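Local coordinates for protein 3-oxosteroid 1-dehydrogenase (Sterolibacterium denitrificans, PDB 7P18) that probably uses FAD to oxidise 3-oxosteroids to 3-oxo-Delta(1)-steroids, passing the electrons on to an acceptor, at residues 115-119 / 535-539; 52-58 / 129-133; 273-277 / 289-294. All coordinates share one frame; numbering follows the deposited sequence.

Contact 1: residues 115-119 / 535-539. With ANB (androsta-1,4-diene-3,17-dione), chain D.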
loop_
_atom_site.group_PDB
_atom_site.type_symbol
_atom_site.label_atom_id
_atom_site.label_comp_id
_atom_site.label_asym_id
_atom_site.label_seq_id
_atom_site.Cartn_x
_atom_site.Cartn_y
_atom_site.Cartn_z
ATOM N N TYR A 115 14.276 -2.815 -8.422
ATOM C CA TYR A 115 13.075 -3.370 -7.741
ATOM C C TYR A 115 12.326 -4.208 -8.768
ATOM O O TYR A 115 11.669 -3.654 -9.625
ATOM C CB TYR A 115 12.197 -2.250 -7.214
ATOM C CG TYR A 115 11.348 -2.613 -6.025
ATOM C CD1 TYR A 115 10.801 -3.885 -5.849
ATOM C CD2 TYR A 115 11.087 -1.649 -5.079
ATOM C CE1 TYR A 115 10.041 -4.186 -4.718
ATOM C CE2 TYR A 115 10.351 -1.940 -3.938
ATOM C CZ TYR A 115 9.812 -3.196 -3.773
ATOM O OH TYR A 115 9.103 -3.388 -2.616
ATOM N N PRO A 116 12.403 -5.552 -8.732
ATOM C CA PRO A 116 11.781 -6.375 -9.759
ATOM C C PRO A 116 10.257 -6.385 -9.688
ATOM O O PRO A 116 9.700 -6.232 -8.601
ATOM C CB PRO A 116 12.289 -7.797 -9.477
ATOM C CG PRO A 116 13.425 -7.575 -8.512
ATOM C CD PRO A 116 13.040 -6.371 -7.712
ATOM N N ASP A 117 9.624 -6.540 -10.859
ATOM C CA ASP A 117 8.174 -6.860 -10.925
ATOM C C ASP A 117 7.892 -8.107 -10.061
ATOM O O ASP A 117 8.763 -8.980 -9.909
ATOM C CB ASP A 117 7.735 -7.071 -12.362
ATOM C CG ASP A 117 7.710 -5.794 -13.183
ATOM O OD1 ASP A 117 7.767 -4.687 -12.584
ATOM O OD2 ASP A 117 7.624 -5.929 -14.404
ATOM N N TYR A 118 6.682 -8.221 -9.521
ATOM C CA TYR A 118 6.381 -9.290 -8.525
ATOM C C TYR A 118 6.248 -10.673 -9.145
ATOM O O TYR A 118 6.286 -11.644 -8.403
ATOM C CB TYR A 118 5.150 -8.876 -7.715
ATOM C CG TYR A 118 5.423 -7.822 -6.665
ATOM C CD1 TYR A 118 6.615 -7.103 -6.592
ATOM C CD2 TYR A 118 4.450 -7.524 -5.730
ATOM C CE1 TYR A 118 6.821 -6.121 -5.636
ATOM C CE2 TYR A 118 4.645 -6.564 -4.756
ATOM C CZ TYR A 118 5.841 -5.875 -4.686
ATOM O OH TYR A 118 5.975 -4.915 -3.716
ATOM N N TYR A 119 5.933 -10.794 -10.437
ATOM C CA TYR A 119 5.623 -12.086 -11.072
ATOM C C TYR A 119 6.666 -12.367 -12.158
ATOM O O TYR A 119 6.402 -12.168 -13.352
ATOM C CB TYR A 119 4.209 -12.104 -11.660
ATOM C CG TYR A 119 3.086 -11.755 -10.719
ATOM C CD1 TYR A 119 2.875 -12.436 -9.522
ATOM C CD2 TYR A 119 2.196 -10.751 -11.043
ATOM C CE1 TYR A 119 1.826 -12.084 -8.668
ATOM C CE2 TYR A 119 1.147 -10.405 -10.207
ATOM C CZ TYR A 119 0.929 -11.111 -9.042
ATOM O OH TYR A 119 -0.125 -10.744 -8.257
ATOM N N ALA A 535 -4.710 -9.424 -8.758
ATOM C CA ALA A 535 -3.238 -9.454 -8.850
ATOM C C ALA A 535 -2.648 -8.149 -8.344
ATOM O O ALA A 535 -3.364 -7.187 -8.061
ATOM C CB ALA A 535 -2.816 -9.768 -10.261
ATOM N N TYR A 536 -1.334 -8.154 -8.173
ATOM C CA TYR A 536 -0.551 -7.003 -7.707
ATOM C C TYR A 536 0.756 -7.042 -8.487
ATOM O O TYR A 536 1.575 -7.923 -8.243
ATOM C CB TYR A 536 -0.294 -7.165 -6.214
ATOM C CG TYR A 536 0.047 -5.921 -5.460
ATOM C CD1 TYR A 536 1.154 -5.139 -5.748
ATOM C CD2 TYR A 536 -0.698 -5.603 -4.329
ATOM C CE1 TYR A 536 1.443 -3.990 -4.999
ATOM C CE2 TYR A 536 -0.402 -4.497 -3.548
ATOM C CZ TYR A 536 0.644 -3.665 -3.908
ATOM O OH TYR A 536 0.860 -2.569 -3.114
ATOM N N PRO A 537 0.889 -6.221 -9.553
ATOM C CA PRO A 537 1.930 -6.458 -10.562
ATOM C C PRO A 537 3.371 -6.183 -10.112
ATOM O O PRO A 537 4.311 -6.820 -10.615
ATOM C CB PRO A 537 1.520 -5.496 -11.681
ATOM C CG PRO A 537 0.773 -4.397 -10.984
ATOM C CD PRO A 537 -0.035 -5.150 -9.943
ATOM N N GLY A 538 3.511 -5.253 -9.180
ATOM C CA GLY A 538 4.786 -4.762 -8.667
ATOM C C GLY A 538 4.550 -3.696 -7.635
ATOM O O GLY A 538 3.381 -3.242 -7.477
ATOM N N ALA A 539 5.606 -3.274 -6.964
ATOM C CA ALA A 539 5.513 -2.182 -5.977
ATOM C C ALA A 539 4.926 -0.946 -6.656
ATOM O O ALA A 539 5.434 -0.548 -7.740
ATOM C CB ALA A 539 6.867 -1.948 -5.353
HETATM C C1 ANB D . 4.541 -1.599 -0.057
HETATM C C10 ANB D . 6.003 -1.359 -0.284
HETATM C C11 ANB D . 6.370 -0.886 2.261
HETATM C C12 ANB D . 7.163 -0.135 3.341
HETATM C C13 ANB D . 8.644 -0.123 3.009
HETATM C C14 ANB D . 8.810 0.575 1.652
HETATM C C15 ANB D . 10.316 0.855 1.565
HETATM C C16 ANB D . 10.713 1.193 3.013
HETATM C C17 ANB D . 9.557 0.732 3.876
HETATM C C18 ANB D . 9.274 -1.536 3.065
HETATM C C19 ANB D . 6.692 -2.752 -0.285
HETATM C C2 ANB D . 3.645 -1.749 -1.034
HETATM C C3 ANB D . 3.977 -1.390 -2.412
HETATM C C4 ANB D . 5.241 -0.679 -2.560
HETATM C C5 ANB D . 6.212 -0.711 -1.636
HETATM C C6 ANB D . 7.584 -0.179 -1.942
HETATM C C7 ANB D . 8.197 0.622 -0.803
HETATM C C8 ANB D . 8.112 -0.150 0.506
HETATM C C9 ANB D . 6.620 -0.415 0.819
HETATM O O1 ANB D . 3.226 -1.636 -3.365
HETATM O O2 ANB D . 9.415 0.990 5.050
HETATM O O HOH W 1 7.922 -4.067 -8.465
#
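Y118 lies flat against the glycine of the facing loop: G538 CA sits over one face of its ring, 3.7 Å from the centroid, in a CH-pi contact. Two loops running nearly antiparallel build this wall of the steroid pocket in the FAD-binding fold. Y118 CG, anti to its carbonyl carbon (chi1 -76°), lays the ring along G538. The Y536 ring runs alongside, tilted 15° from that of Y118 and displaced, its CD1 meeting Y118 CE2 at 3.9 Å rather than stacking. The Y536 hydroxyl donates to the steroid ketone, OH to O1 of ANB 2.6 Å. A539, small enough to fit between tyrosine and ligand, sets CB over a face of the Y115 ring and 3.5 Å from C4 of ANB. Behind this layer, Y118 N donates to P537 O at 3.0 Å, and a water joins P116 O to A539 N. Replacing Y118 by an alanine would probably leave G538 without its aromatic cover and the hydroxyl of Y363, hydrogen-bonded to Y118 OH, without that partner. Y115 OH is hydrogen-bonded to Y467 OH. Y119 reaches across with its hydroxyl, which is also bonded to E365 and accepts from Y536 N at 2.9 Å (163° at the hydrogen).

Contact 2: residues 52-58 / 129-133. With FAD (flavin-adenine dinucleotide), chain C.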
loop_
_atom_site.group_PDB
_atom_site.type_symbol
_atom_site.label_atom_id
_atom_site.label_comp_id
_atom_site.label_asym_id
_atom_site.label_seq_id
_atom_site.Cartn_x
_atom_site.Cartn_y
_atom_site.Cartn_z
ATOM N N ALA A 52 5.165 4.397 -3.651
ATOM C CA ALA A 52 5.629 3.810 -4.918
ATOM C C ALA A 52 4.475 3.756 -5.912
ATOM O O ALA A 52 3.332 3.502 -5.488
ATOM C CB ALA A 52 6.197 2.456 -4.664
ATOM N N VAL A 53 4.781 3.963 -7.195
ATOM C CA VAL A 53 3.811 3.814 -8.325
ATOM C C VAL A 53 4.448 2.913 -9.380
ATOM O O VAL A 53 5.663 3.016 -9.640
ATOM C CB VAL A 53 3.371 5.164 -8.903
ATOM C CG1 VAL A 53 2.549 5.947 -7.905
ATOM C CG2 VAL A 53 4.561 5.996 -9.389
ATOM N N TRP A 54 3.651 1.988 -9.931
ATOM C CA TRP A 54 4.144 0.974 -10.882
ATOM C C TRP A 54 3.840 1.473 -12.300
ATOM O O TRP A 54 2.680 1.456 -12.711
ATOM C CB TRP A 54 3.525 -0.384 -10.599
ATOM C CG TRP A 54 4.077 -1.471 -11.455
ATOM C CD1 TRP A 54 5.276 -2.103 -11.299
ATOM C CD2 TRP A 54 3.436 -2.098 -12.577
ATOM N NE1 TRP A 54 5.397 -3.099 -12.211
ATOM C CE2 TRP A 54 4.302 -3.098 -13.035
ATOM C CE3 TRP A 54 2.226 -1.900 -13.243
ATOM C CZ2 TRP A 54 4.013 -3.898 -14.142
ATOM C CZ3 TRP A 54 1.927 -2.703 -14.322
ATOM C CH2 TRP A 54 2.814 -3.679 -14.774
ATOM N N ILE A 55 4.873 1.970 -12.973
ATOM C CA ILE A 55 4.731 2.737 -14.239
ATOM C C ILE A 55 5.540 2.010 -15.303
ATOM O O ILE A 55 6.713 2.297 -15.546
ATOM C CB ILE A 55 5.176 4.210 -14.088
ATOM C CG1 ILE A 55 4.634 4.880 -12.826
ATOM C CG2 ILE A 55 4.796 4.987 -15.349
ATOM C CD1 ILE A 55 3.123 5.136 -12.841
ATOM N N PRO A 56 4.912 1.081 -16.036
ATOM C CA PRO A 56 5.635 0.402 -17.104
ATOM C C PRO A 56 6.042 1.466 -18.140
ATOM O O PRO A 56 5.294 2.374 -18.388
ATOM C CB PRO A 56 4.647 -0.624 -17.647
ATOM C CG PRO A 56 3.626 -0.770 -16.512
ATOM C CD PRO A 56 3.524 0.600 -15.886
ATOM N N ASN A 57 7.214 1.254 -18.727
ATOM C CA ASN A 57 7.702 2.004 -19.910
ATOM C C ASN A 57 7.828 3.482 -19.546
ATOM O O ASN A 57 7.613 4.366 -20.449
ATOM C CB ASN A 57 6.796 1.783 -21.113
ATOM C CG ASN A 57 7.472 2.121 -22.433
ATOM O OD1 ASN A 57 8.725 2.081 -22.580
ATOM N ND2 ASN A 57 6.617 2.402 -23.402
ATOM N N ASN A 58 8.128 3.800 -18.281
ATOM C CA ASN A 58 8.352 5.227 -17.913
ATOM C C ASN A 58 9.655 5.681 -18.606
ATOM O O ASN A 58 10.562 4.826 -18.880
ATOM C CB ASN A 58 8.345 5.448 -16.399
ATOM C CG ASN A 58 9.521 4.838 -15.689
ATOM O OD1 ASN A 58 10.629 5.376 -15.792
ATOM N ND2 ASN A 58 9.307 3.713 -14.991
ATOM N N GLY A 129 12.819 -1.164 -12.462
ATOM C CA GLY A 129 12.691 0.108 -13.179
ATOM C C GLY A 129 11.252 0.511 -13.456
ATOM O O GLY A 129 11.063 1.692 -13.727
ATOM N N ARG A 130 10.259 -0.401 -13.422
ATOM C CA ARG A 130 8.845 0.035 -13.617
ATOM C C ARG A 130 8.324 0.729 -12.353
ATOM O O ARG A 130 7.617 1.738 -12.457
ATOM C CB ARG A 130 7.948 -1.148 -13.999
ATOM C CG ARG A 130 8.287 -1.819 -15.319
ATOM C CD ARG A 130 7.224 -2.845 -15.671
ATOM N NE ARG A 130 7.250 -3.230 -17.070
ATOM C CZ ARG A 130 6.832 -4.402 -17.561
ATOM N NH1 ARG A 130 6.380 -5.377 -16.775
ATOM N NH2 ARG A 130 6.833 -4.579 -18.873
ATOM N N THR A 131 8.658 0.201 -11.183
ATOM C CA THR A 131 8.391 0.844 -9.876
ATOM C C THR A 131 9.149 2.180 -9.816
ATOM O O THR A 131 10.335 2.180 -10.140
ATOM C CB THR A 131 8.775 -0.073 -8.717
ATOM O OG1 THR A 131 7.966 -1.251 -8.725
ATOM C CG2 THR A 131 8.641 0.656 -7.401
ATOM N N MET A 132 8.458 3.235 -9.406
ATOM C CA MET A 132 8.994 4.596 -9.200
ATOM C C MET A 132 8.614 5.083 -7.801
ATOM O O MET A 132 7.534 4.669 -7.264
ATOM C CB MET A 132 8.474 5.576 -10.248
ATOM C CG MET A 132 8.618 5.110 -11.713
ATOM S SD MET A 132 8.065 6.388 -12.880
ATOM C CE MET A 132 9.524 7.421 -12.944
ATOM N N GLU A 133 9.462 5.948 -7.239
ATOM C CA GLU A 133 9.213 6.519 -5.894
ATOM C C GLU A 133 9.566 8.004 -5.867
ATOM O O GLU A 133 10.232 8.532 -6.783
ATOM C CB GLU A 133 9.998 5.719 -4.871
ATOM C CG GLU A 133 11.499 6.045 -4.841
ATOM C CD GLU A 133 12.155 5.560 -3.563
ATOM O OE1 GLU A 133 11.489 5.661 -2.460
ATOM O OE2 GLU A 133 13.282 5.013 -3.678
HETATM P PA FAD C . -6.603 6.660 0.795
HETATM O O1A FAD C . -5.184 6.971 0.487
HETATM O O2A FAD C . -6.775 5.942 2.107
HETATM O O5B FAD C . -7.398 8.030 0.792
HETATM C C5B FAD C . -8.828 8.009 1.043
HETATM C C4B FAD C . -9.183 9.245 1.811
HETATM O O4B FAD C . -10.625 9.421 1.775
HETATM C C3B FAD C . -8.786 9.245 3.303
HETATM O O3B FAD C . -8.083 10.434 3.648
HETATM C C2B FAD C . -10.128 9.119 4.028
HETATM O O2B FAD C . -10.092 9.629 5.354
HETATM C C1B FAD C . -11.077 9.806 3.047
HETATM N N9A FAD C . -12.488 9.447 3.202
HETATM C C8A FAD C . -13.036 8.257 3.587
HETATM N N7A FAD C . -14.358 8.321 3.720
HETATM C C5A FAD C . -14.682 9.621 3.352
HETATM C C6A FAD C . -15.909 10.313 3.268
HETATM N N6A FAD C . -17.092 9.798 3.625
HETATM N N1A FAD C . -15.866 11.602 2.868
HETATM C C2A FAD C . -14.681 12.134 2.556
HETATM N N3A FAD C . -13.457 11.608 2.666
HETATM C C4A FAD C . -13.538 10.320 3.047
HETATM N N1 FAD C . 0.385 0.927 -2.393
HETATM C C2 FAD C . 1.199 1.192 -3.440
HETATM O O2 FAD C . 0.781 1.113 -4.609
HETATM N N3 FAD C . 2.468 1.576 -3.263
HETATM C C4 FAD C . 3.110 1.461 -2.047
HETATM O O4 FAD C . 4.236 1.932 -1.935
HETATM C C4X FAD C . 2.312 1.155 -0.912
HETATM N N5 FAD C . 2.879 1.074 0.279
HETATM C C5X FAD C . 2.060 0.851 1.361
HETATM C C6 FAD C . 2.624 0.855 2.658
HETATM C C7 FAD C . 1.832 0.773 3.795
HETATM C C7M FAD C . 2.455 0.810 5.176
HETATM C C8 FAD C . 0.434 0.742 3.650
HETATM C C8M FAD C . -0.461 0.681 4.876
HETATM C C9 FAD C . -0.124 0.653 2.390
HETATM C C9A FAD C . 0.657 0.760 1.223
HETATM N N10 FAD C . 0.116 0.694 -0.071
HETATM C C10 FAD C . 0.918 0.920 -1.182
HETATM C "C1'" FAD C . -1.337 0.656 -0.275
HETATM C "C2'" FAD C . -1.865 2.088 -0.512
HETATM O "O2'" FAD C . -1.477 2.994 0.521
HETATM C "C3'" FAD C . -3.393 2.141 -0.682
HETATM O "O3'" FAD C . -3.879 1.032 -1.441
HETATM C "C4'" FAD C . -3.819 3.461 -1.289
HETATM O "O4'" FAD C . -3.274 4.504 -0.493
HETATM C "C5'" FAD C . -5.319 3.630 -1.411
HETATM O "O5'" FAD C . -5.532 4.968 -1.901
HETATM P P FAD C . -6.994 5.590 -1.913
HETATM O O1P FAD C . -6.766 6.939 -2.444
HETATM O O2P FAD C . -7.995 4.684 -2.475
HETATM O O3P FAD C . -7.337 5.747 -0.320
#
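W54 and R130 extend together, indole and guanidinium planes 83° apart. W54 belongs to a short antiparallel ladder of strands 53-54 and 131-138, in which V53 and M132 form a hydrogen-bonded pair and W54 and T131 a non-hydrogen-bonded one; R130 stands just before the second strand. The aliphatic part of R130 does the touching: its CD lies 3.7 Å from W54 CZ2, while its charged end makes salt bridges with D117 and D65. W54 CG is anti to the backbone N (chi1 -175°), which carries the indole alongside R130 and turns its edge toward T131 OG1. W54 NE1 bonds to D117 and T131 OG1 to A539 O. On the other face M132 and N58 approach head on, while I55 comes across the thioether, whose SD lies 3.5 Å from N58 CG and 3.7 Å from I55 CG1. At the flavin end A52 pairs with the isoalloxazine edge through its backbone, N donating to FAD O4 and O accepting from FAD N3; its small CB fits beside FAD O4, 3.4 Å away. The N58 amide closes the other end: ND2 donates to I55 O and G129 O, each at 3.0 Å and in the carbonyl plane.

Contact 3: residues 273-277 / 289-294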
loop_
_atom_site.group_PDB
_atom_site.type_symbol
_atom_site.label_atom_id
_atom_site.label_comp_id
_atom_site.label_asym_id
_atom_site.label_seq_id
_atom_site.Cartn_x
_atom_site.Cartn_y
_atom_site.Cartn_z
ATOM N N PHE A 273 -13.237 -0.097 2.182
ATOM C CA PHE A 273 -14.172 -0.376 3.313
ATOM C C PHE A 273 -13.476 -1.249 4.364
ATOM O O PHE A 273 -14.198 -1.849 5.180
ATOM C CB PHE A 273 -15.457 -1.005 2.755
ATOM C CG PHE A 273 -15.344 -2.347 2.090
ATOM C CD1 PHE A 273 -15.443 -3.519 2.806
ATOM C CD2 PHE A 273 -15.218 -2.448 0.716
ATOM C CE1 PHE A 273 -15.407 -4.743 2.185
ATOM C CE2 PHE A 273 -15.174 -3.683 0.101
ATOM C CZ PHE A 273 -15.253 -4.827 0.828
ATOM N N GLU A 274 -12.136 -1.277 4.398
ATOM C CA GLU A 274 -11.349 -2.173 5.301
ATOM C C GLU A 274 -11.694 -1.892 6.779
ATOM O O GLU A 274 -11.552 -2.828 7.571
ATOM C CB GLU A 274 -9.830 -2.095 5.085
ATOM C CG GLU A 274 -9.216 -0.721 5.252
ATOM C CD GLU A 274 -9.274 0.255 4.079
ATOM O OE1 GLU A 274 -9.927 -0.101 3.054
ATOM O OE2 GLU A 274 -8.700 1.358 4.205
ATOM N N ARG A 275 -12.084 -0.660 7.125
ATOM C CA ARG A 275 -12.403 -0.265 8.525
ATOM C C ARG A 275 -13.889 -0.449 8.868
ATOM O O ARG A 275 -14.266 -0.121 10.010
ATOM C CB ARG A 275 -11.925 1.154 8.776
ATOM C CG ARG A 275 -10.414 1.282 8.858
ATOM C CD ARG A 275 -9.815 0.728 10.140
ATOM N NE ARG A 275 -8.349 0.556 10.119
ATOM C CZ ARG A 275 -7.658 -0.158 11.013
ATOM N NH1 ARG A 275 -8.295 -0.753 12.012
ATOM N NH2 ARG A 275 -6.345 -0.309 10.895
ATOM N N ASN A 276 -14.687 -1.056 7.989
ATOM C CA ASN A 276 -16.136 -1.293 8.234
ATOM C C ASN A 276 -16.342 -2.788 8.423
ATOM O O ASN A 276 -16.366 -3.559 7.437
ATOM C CB ASN A 276 -16.990 -0.656 7.124
ATOM C CG ASN A 276 -18.482 -0.835 7.340
ATOM O OD1 ASN A 276 -18.901 -1.836 7.902
ATOM N ND2 ASN A 276 -19.289 0.064 6.800
ATOM N N GLN A 277 -16.447 -3.232 9.693
ATOM C CA GLN A 277 -16.510 -4.680 10.006
ATOM C C GLN A 277 -17.765 -5.286 9.369
ATOM O O GLN A 277 -17.724 -6.446 8.922
ATOM C CB GLN A 277 -16.455 -4.899 11.532
ATOM C CG GLN A 277 -16.524 -6.355 11.911
ATOM C CD GLN A 277 -15.232 -7.047 11.606
ATOM O OE1 GLN A 277 -14.179 -6.424 11.646
ATOM N NE2 GLN A 277 -15.319 -8.336 11.387
ATOM N N ASN A 289 -11.278 -9.354 10.289
ATOM C CA ASN A 289 -11.246 -8.398 11.400
ATOM C C ASN A 289 -10.580 -7.117 10.957
ATOM O O ASN A 289 -9.405 -7.174 10.524
ATOM C CB ASN A 289 -10.570 -9.042 12.610
ATOM C CG ASN A 289 -10.905 -8.304 13.876
ATOM O OD1 ASN A 289 -10.931 -7.098 13.896
ATOM N ND2 ASN A 289 -11.171 -9.046 14.943
ATOM N N ALA A 290 -11.309 -6.002 11.066
ATOM C CA ALA A 290 -10.792 -4.669 10.749
ATOM C C ALA A 290 -9.528 -4.384 11.582
ATOM O O ALA A 290 -8.668 -3.659 11.085
ATOM C CB ALA A 290 -11.854 -3.626 10.964
ATOM N N ALA A 291 -9.413 -4.924 12.809
ATOM C CA ALA A 291 -8.260 -4.653 13.698
ATOM C C ALA A 291 -6.961 -5.114 13.024
ATOM O O ALA A 291 -5.913 -4.629 13.403
ATOM C CB ALA A 291 -8.437 -5.388 15.029
ATOM N N TRP A 292 -7.031 -6.067 12.092
ATOM C CA TRP A 292 -5.812 -6.630 11.459
ATOM C C TRP A 292 -5.281 -5.687 10.367
ATOM O O TRP A 292 -4.151 -5.931 9.878
ATOM C CB TRP A 292 -6.088 -8.002 10.894
ATOM C CG TRP A 292 -6.557 -8.996 11.899
ATOM C CD1 TRP A 292 -6.435 -8.924 13.256
ATOM C CD2 TRP A 292 -7.276 -10.190 11.607
ATOM N NE1 TRP A 292 -7.021 -10.010 13.820
ATOM C CE2 TRP A 292 -7.565 -10.793 12.857
ATOM C CE3 TRP A 292 -7.759 -10.798 10.439
ATOM C CZ2 TRP A 292 -8.243 -11.991 12.944
ATOM C CZ3 TRP A 292 -8.406 -12.004 10.538
ATOM C CH2 TRP A 292 -8.654 -12.585 11.766
ATOM N N SER A 293 -6.034 -4.652 10.007
ATOM C CA SER A 293 -5.657 -3.731 8.919
ATOM C C SER A 293 -4.449 -2.897 9.334
ATOM O O SER A 293 -4.316 -2.593 10.524
ATOM C CB SER A 293 -6.827 -2.867 8.500
ATOM O OG SER A 293 -6.502 -2.110 7.319
ATOM N N ALA A 294 -3.644 -2.487 8.337
ATOM C CA ALA A 294 -2.484 -1.585 8.463
ATOM C C ALA A 294 -2.875 -0.147 8.114
ATOM O O ALA A 294 -2.030 0.706 8.165
ATOM C CB ALA A 294 -1.382 -2.080 7.554
HETATM O O HOH W 2 -6.009 -1.929 13.331
#
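Q277 OE1 accepts from A290 N at 3.0 Å, a nearly straight bond, 168° at the hydrogen, with the donor lying in the plane of the side-chain carbonyl. Glutamine suits the place because both ends of its amide are used: OE1 takes the backbone N-H that opens the short 3-10 turn 290-292, and NE2 donates to E281 and T288 O. Its CG is anti to the backbone N (chi1 180°), and a bend at chi2 then swings the amide across to the neighbouring loop. Just before, N289 folds back on its own segment in an Asx turn, its OD1 accepting from A291 N at 2.9 Å.

A290 CB faces the other segment and packs 3.5 Å from E274 O; the small methyl lets the two backbones approach closely. R275 starts away from the partner loop, but a bend at chi2 returns its end. S293 CB then lies over one face of the guanidinium, 3.5 Å from R275 NH2. A water at the edge of that group, in its plane, accepts from R275 NH1 at 2.9 Å and donates to A291 O, while R275 NH2 is bonded to T295 O. T295 O directly, and A291 O through the water, probably help to balance the charge of this partly exposed arginine. E274 brings CG to 3.7 Å from S293 OG and sends its carboxylate to N299, an FAD-binding residue; S293 OG is itself held by D495 and T295.

The contact joins the turn and first residue of helix 277-283 to the loop that follows it, whose far end, A294, touches the cofactor. N276 is the N-cap, its OD1 accepting from M279 N: a type I turn, 273-276, leads into an N-capped helix, and a 3-10 turn opened by an Asx turn comes after it.

Contacts 1 and 2 adjoin, with centres 10 Å apart, and their segments alternate along the chain: 52-58, 115-119, 129-133, 535-539. Contact 2 lies on the antiparallel sheet containing strands 53-54 and 131-138, and helix 67-78 touches both contacts. The D117-R130 salt bridge and packing of P537 on W54 tie them together, so the steroid wall and the strand pair at the flavin edge form one continuous unit. Contact 3, bracketing helix 277-283, lies on the opposite side of the chain's centre, its centre 24 Å from that of contact 1 and 28 Å from that of contact 2. It falls between the segments of contact 1, after contact 2 has closed. All three reach the cofactor, through Y536, A52 and A294.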